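Local coordinates for protein MIP07328p (Drosophila melanogaster, PDB 6FKK) that probably acts as a repulsive axon guidance cue, a semaphorin whose extracellular sema domain is expected to bind receptors on neighbouring cells, at residues 272-286 against 385-397. Residues are numbered along the deposited sequence; the frame is centred on the assembly and turned at random.
Sequences AISPIVESGSKSLIY and RLTAIAVHPQVKS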
loop_
_atom_site.group_PDB
_atom_site.type_symbol
_atom_site.label_atom_id
_atom_site.label_comp_id
_atom_site.label_asym_id
_atom_site.label_seq_id
_atom_site.Cartn_x
_atom_site.Cartn_y
_atom_site.Cartn_z
ATOM N N ALA A 272 2.027 -3.274 -3.671
ATOM C CA ALA A 272 1.322 -2.849 -2.470
ATOM C C ALA A 272 2.161 -1.822 -1.727
ATOM O O ALA A 272 3.388 -1.795 -1.853
ATOM C CB ALA A 272 1.012 -4.034 -1.549
ATOM N N ILE A 273 1.481 -0.978 -0.949
ATOM C CA ILE A 273 2.136 -0.019 -0.072
ATOM C C ILE A 273 1.472 -0.073 1.297
ATOM O O ILE A 273 0.349 -0.554 1.456
ATOM C CB ILE A 273 2.094 1.424 -0.620
ATOM C CG1 ILE A 273 0.653 1.940 -0.659
ATOM C CG2 ILE A 273 2.741 1.500 -1.994
ATOM C CD1 ILE A 273 0.546 3.423 -0.942
ATOM N N SER A 274 2.189 0.423 2.283
ATOM C CA SER A 274 1.709 0.569 3.643
ATOM C C SER A 274 1.357 2.022 3.914
ATOM O O SER A 274 1.747 2.917 3.158
ATOM C CB SER A 274 2.779 0.101 4.633
ATOM O OG SER A 274 3.888 0.984 4.626
ATOM N N PRO A 275 0.605 2.303 4.979
ATOM C CA PRO A 275 0.406 3.699 5.384
ATOM C C PRO A 275 1.734 4.341 5.754
ATOM O O PRO A 275 2.758 3.673 5.916
ATOM C CB PRO A 275 -0.525 3.597 6.596
ATOM C CG PRO A 275 -1.200 2.278 6.448
ATOM C CD PRO A 275 -0.197 1.375 5.796
ATOM N N ILE A 276 1.715 5.669 5.887
ATOM C CA ILE A 276 2.926 6.371 6.290
ATOM C C ILE A 276 3.321 5.924 7.688
ATOM O O ILE A 276 2.526 5.996 8.634
ATOM C CB ILE A 276 2.728 7.891 6.223
ATOM C CG1 ILE A 276 2.592 8.344 4.771
ATOM C CG2 ILE A 276 3.900 8.604 6.882
ATOM C CD1 ILE A 276 2.583 9.847 4.607
ATOM N N VAL A 277 4.552 5.443 7.820
ATOM C CA VAL A 277 5.089 4.948 9.081
ATOM C C VAL A 277 5.991 6.014 9.683
ATOM O O VAL A 277 6.787 6.644 8.973
ATOM C CB VAL A 277 5.850 3.625 8.869
ATOM C CG1 VAL A 277 6.627 3.243 10.113
ATOM C CG2 VAL A 277 4.883 2.519 8.486
ATOM N N GLU A 278 5.865 6.229 10.989
ATOM C CA GLU A 278 6.680 7.204 11.706
ATOM C C GLU A 278 7.786 6.453 12.441
ATOM O O GLU A 278 7.560 5.887 13.514
ATOM C CB GLU A 278 5.824 8.028 12.664
ATOM C CG GLU A 278 4.765 8.876 11.976
ATOM C CD GLU A 278 5.357 9.983 11.119
ATOM O OE1 GLU A 278 6.522 10.372 11.352
ATOM O OE2 GLU A 278 4.651 10.468 10.209
ATOM N N SER A 279 8.980 6.441 11.856
ATOM C CA SER A 279 10.151 5.796 12.446
ATOM C C SER A 279 11.102 6.909 12.875
ATOM O O SER A 279 11.910 7.397 12.082
ATOM C CB SER A 279 10.816 4.826 11.462
ATOM O OG SER A 279 9.910 3.834 11.009
ATOM N N GLY A 280 10.997 7.310 14.138
ATOM C CA GLY A 280 11.808 8.413 14.619
ATOM C C GLY A 280 11.407 9.713 13.952
ATOM O O GLY A 280 10.221 10.031 13.809
ATOM N N SER A 281 12.409 10.477 13.526
ATOM C CA SER A 281 12.170 11.749 12.858
ATOM C C SER A 281 11.838 11.587 11.382
ATOM O O SER A 281 11.664 12.596 10.690
ATOM C CB SER A 281 13.391 12.658 13.011
ATOM O OG SER A 281 14.524 12.091 12.375
ATOM N N LYS A 282 11.739 10.357 10.889
ATOM C CA LYS A 282 11.567 10.091 9.469
ATOM C C LYS A 282 10.205 9.466 9.206
ATOM O O LYS A 282 9.766 8.575 9.940
ATOM C CB LYS A 282 12.676 9.171 8.954
ATOM C CG LYS A 282 14.073 9.661 9.294
ATOM C CD LYS A 282 15.142 8.770 8.692
ATOM C CE LYS A 282 16.529 9.269 9.058
ATOM N NZ LYS A 282 16.710 10.697 8.678
ATOM N N SER A 283 9.541 9.947 8.158
ATOM C CA SER A 283 8.264 9.406 7.708
ATOM C C SER A 283 8.527 8.473 6.533
ATOM O O SER A 283 9.084 8.896 5.514
ATOM C CB SER A 283 7.306 10.528 7.306
ATOM O OG SER A 283 7.198 11.503 8.328
ATOM N N LEU A 284 8.127 7.212 6.674
ATOM C CA LEU A 284 8.470 6.170 5.720
ATOM C C LEU A 284 7.220 5.573 5.089
ATOM O O LEU A 284 6.144 5.548 5.695
ATOM C CB LEU A 284 9.277 5.054 6.390
ATOM C CG LEU A 284 10.802 5.107 6.275
ATOM C CD1 LEU A 284 11.344 6.487 6.625
ATOM C CD2 LEU A 284 11.427 4.037 7.162
ATOM N N ILE A 285 7.381 5.088 3.860
ATOM C CA ILE A 285 6.361 4.319 3.158
ATOM C C ILE A 285 7.019 3.042 2.657
ATOM O O ILE A 285 7.954 3.098 1.849
ATOM C CB ILE A 285 5.737 5.100 1.988
ATOM C CG1 ILE A 285 4.892 6.267 2.503
ATOM C CG2 ILE A 285 4.892 4.177 1.125
ATOM C CD1 ILE A 285 4.162 7.018 1.408
ATOM N N TYR A 286 6.549 1.899 3.147
ATOM C CA TYR A 286 7.059 0.607 2.717
ATOM C C TYR A 286 6.218 0.076 1.565
ATOM O O TYR A 286 4.986 0.139 1.600
ATOM C CB TYR A 286 7.053 -0.391 3.876
ATOM C CG TYR A 286 7.979 -0.028 5.015
ATOM C CD1 TYR A 286 7.595 0.885 5.987
ATOM C CD2 TYR A 286 9.235 -0.609 5.126
ATOM C CE1 TYR A 286 8.436 1.214 7.032
ATOM C CE2 TYR A 286 10.082 -0.285 6.167
ATOM C CZ TYR A 286 9.679 0.625 7.116
ATOM O OH TYR A 286 10.520 0.949 8.155
ATOM N N ARG A 385 5.606 -14.971 -5.033
ATOM C CA ARG A 385 5.865 -13.540 -5.073
ATOM C C ARG A 385 5.219 -12.868 -3.870
ATOM O O ARG A 385 4.193 -13.330 -3.361
ATOM C CB ARG A 385 5.322 -12.909 -6.363
ATOM C CG ARG A 385 5.893 -13.487 -7.650
ATOM C CD ARG A 385 5.138 -12.959 -8.866
ATOM N NE ARG A 385 5.741 -13.387 -10.128
ATOM C CZ ARG A 385 6.596 -12.652 -10.832
ATOM N NH1 ARG A 385 6.952 -11.451 -10.400
ATOM N NH2 ARG A 385 7.096 -13.117 -11.969
ATOM N N LEU A 386 5.820 -11.770 -3.420
ATOM C CA LEU A 386 5.241 -10.982 -2.342
ATOM C C LEU A 386 4.065 -10.164 -2.854
ATOM O O LEU A 386 4.067 -9.684 -3.991
ATOM C CB LEU A 386 6.290 -10.058 -1.726
ATOM C CG LEU A 386 7.505 -10.711 -1.062
ATOM C CD1 LEU A 386 8.416 -9.645 -0.472
ATOM C CD2 LEU A 386 7.092 -11.712 0.008
ATOM N N THR A 387 3.047 -10.005 -2.000
ATOM C CA THR A 387 1.795 -9.375 -2.424
ATOM C C THR A 387 1.287 -8.312 -1.455
ATOM O O THR A 387 0.622 -7.363 -1.886
ATOM C CB THR A 387 0.706 -10.438 -2.627
ATOM O OG1 THR A 387 0.512 -11.171 -1.410
ATOM C CG2 THR A 387 1.089 -11.401 -3.745
ATOM N N ALA A 388 1.579 -8.439 -0.162
ATOM C CA ALA A 388 1.036 -7.545 0.852
ATOM C C ALA A 388 2.158 -7.027 1.744
ATOM O O ALA A 388 3.279 -7.541 1.739
ATOM C CB ALA A 388 -0.037 -8.244 1.698
ATOM N N ILE A 389 1.838 -5.999 2.530
ATOM C CA ILE A 389 2.825 -5.331 3.371
ATOM C C ILE A 389 2.113 -4.741 4.581
ATOM O O ILE A 389 0.976 -4.271 4.483
ATOM C CB ILE A 389 3.584 -4.249 2.571
ATOM C CG1 ILE A 389 4.663 -3.579 3.426
ATOM C CG2 ILE A 389 2.614 -3.224 2.009
ATOM C CD1 ILE A 389 5.946 -4.369 3.513
ATOM N N ALA A 390 2.785 -4.786 5.729
ATOM C CA ALA A 390 2.303 -4.172 6.958
ATOM C C ALA A 390 3.492 -4.015 7.894
ATOM O O ALA A 390 4.438 -4.805 7.843
ATOM C CB ALA A 390 1.196 -5.003 7.617
ATOM N N VAL A 391 3.443 -2.988 8.738
ATOM C CA VAL A 391 4.571 -2.620 9.587
ATOM C C VAL A 391 4.092 -2.413 11.017
ATOM O O VAL A 391 3.071 -1.756 11.249
ATOM C CB VAL A 391 5.273 -1.344 9.079
ATOM C CG1 VAL A 391 6.424 -0.968 10.000
ATOM C CG2 VAL A 391 5.768 -1.532 7.660
ATOM N N HIS A 392 4.836 -2.979 11.976
ATOM C CA HIS A 392 4.721 -2.624 13.386
ATOM C C HIS A 392 5.897 -1.717 13.717
ATOM O O HIS A 392 7.017 -2.211 13.920
ATOM C CB HIS A 392 4.727 -3.869 14.277
ATOM C CG HIS A 392 4.523 -3.577 15.735
ATOM N ND1 HIS A 392 4.528 -4.564 16.698
ATOM C CD2 HIS A 392 4.306 -2.412 16.392
ATOM C CE1 HIS A 392 4.324 -4.020 17.885
ATOM N NE2 HIS A 392 4.187 -2.716 17.726
ATOM N N PRO A 393 5.709 -0.403 13.779
ATOM C CA PRO A 393 6.856 0.503 13.851
ATOM C C PRO A 393 7.405 0.675 15.257
ATOM O O PRO A 393 6.675 0.643 16.252
ATOM C CB PRO A 393 6.281 1.825 13.331
ATOM C CG PRO A 393 4.847 1.770 13.721
ATOM C CD PRO A 393 4.437 0.321 13.620
ATOM N N GLN A 394 8.726 0.851 15.314
ATOM C CA GLN A 394 9.433 1.285 16.519
ATOM C C GLN A 394 9.206 0.330 17.691
ATOM O O GLN A 394 8.831 0.737 18.792
ATOM C CB GLN A 394 9.046 2.718 16.888
ATOM C CG GLN A 394 9.450 3.751 15.843
ATOM C CD GLN A 394 10.949 3.776 15.588
ATOM O OE1 GLN A 394 11.714 4.359 16.358
ATOM N NE2 GLN A 394 11.375 3.139 14.502
ATOM N N VAL A 395 9.446 -0.953 17.445
ATOM C CA VAL A 395 9.433 -1.944 18.516
ATOM C C VAL A 395 10.741 -1.827 19.287
ATOM O O VAL A 395 11.827 -1.944 18.710
ATOM C CB VAL A 395 9.238 -3.358 17.957
ATOM C CG1 VAL A 395 9.296 -4.382 19.078
ATOM C CG2 VAL A 395 7.917 -3.450 17.214
ATOM N N LYS A 396 10.643 -1.590 20.593
ATOM C CA LYS A 396 11.826 -1.405 21.425
ATOM C C LYS A 396 12.416 -2.762 21.792
ATOM O O LYS A 396 11.739 -3.596 22.403
ATOM C CB LYS A 396 11.477 -0.611 22.682
ATOM C CG LYS A 396 12.690 -0.150 23.480
ATOM C CD LYS A 396 12.275 0.556 24.761
ATOM C CE LYS A 396 13.483 1.008 25.563
ATOM N NZ LYS A 396 14.285 2.030 24.833
ATOM N N SER A 397 13.675 -2.982 21.421
ATOM C CA SER A 397 14.354 -4.231 21.723
ATOM C C SER A 397 14.818 -4.244 23.181
ATOM O O SER A 397 14.824 -3.219 23.868
ATOM C CB SER A 397 15.532 -4.439 20.768
ATOM O OG SER A 397 16.469 -3.378 20.856
#
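Val391 lies against Tyr286 and Val277 where two blades of the sema-domain beta-propeller face each other: strands 265-279 and 282-290 belong to one sheet, and strand 386-396 edges the next. Strands 277-279 and 386-396 run nearly parallel (18°), their axes 6.4 Å apart at closest; no hydrogen bond links the two segments, and the joint is made mostly by apolar side chains. From Val391, CB meets Val277 CG2 at 3.9 Å. With CG1 anti to the backbone N (chi1 179°), that methyl also lies by Val277 CG2, while CG2 sits over one face of the Tyr286 ring, 3.9 Å from its centroid, in a CH-pi contact. A branched valine suits this place because CG2 can cover the ring face while CB and CG1 meet Val277. Tyrosine offers a broad apolar face here and still carries a polar end, whose OH is hydrogen-bonded to Asp404 OD2; Ser279 OG binds the same carboxylate oxygen. Ile389, the residue most covered by the other segment, spreads its branches: CG1 touches Tyr286 CB at 4.0 Å, and CG2 lies beside Ile273 C. Ala272, with only a methyl, fits where its CB meets Thr387 O (3.4 Å) and Ile389 CG2. Toward the type II' turn from Ser279 to Lys282, Pro393 presents a compact apolar ring, and its CB meets Val277 CG1 at 3.5 Å. Gln394's flexible chain, bent at chi2 (-59°), brings CG near Glu278 O and packs NE2 against Ser279 CB (3.5 Å).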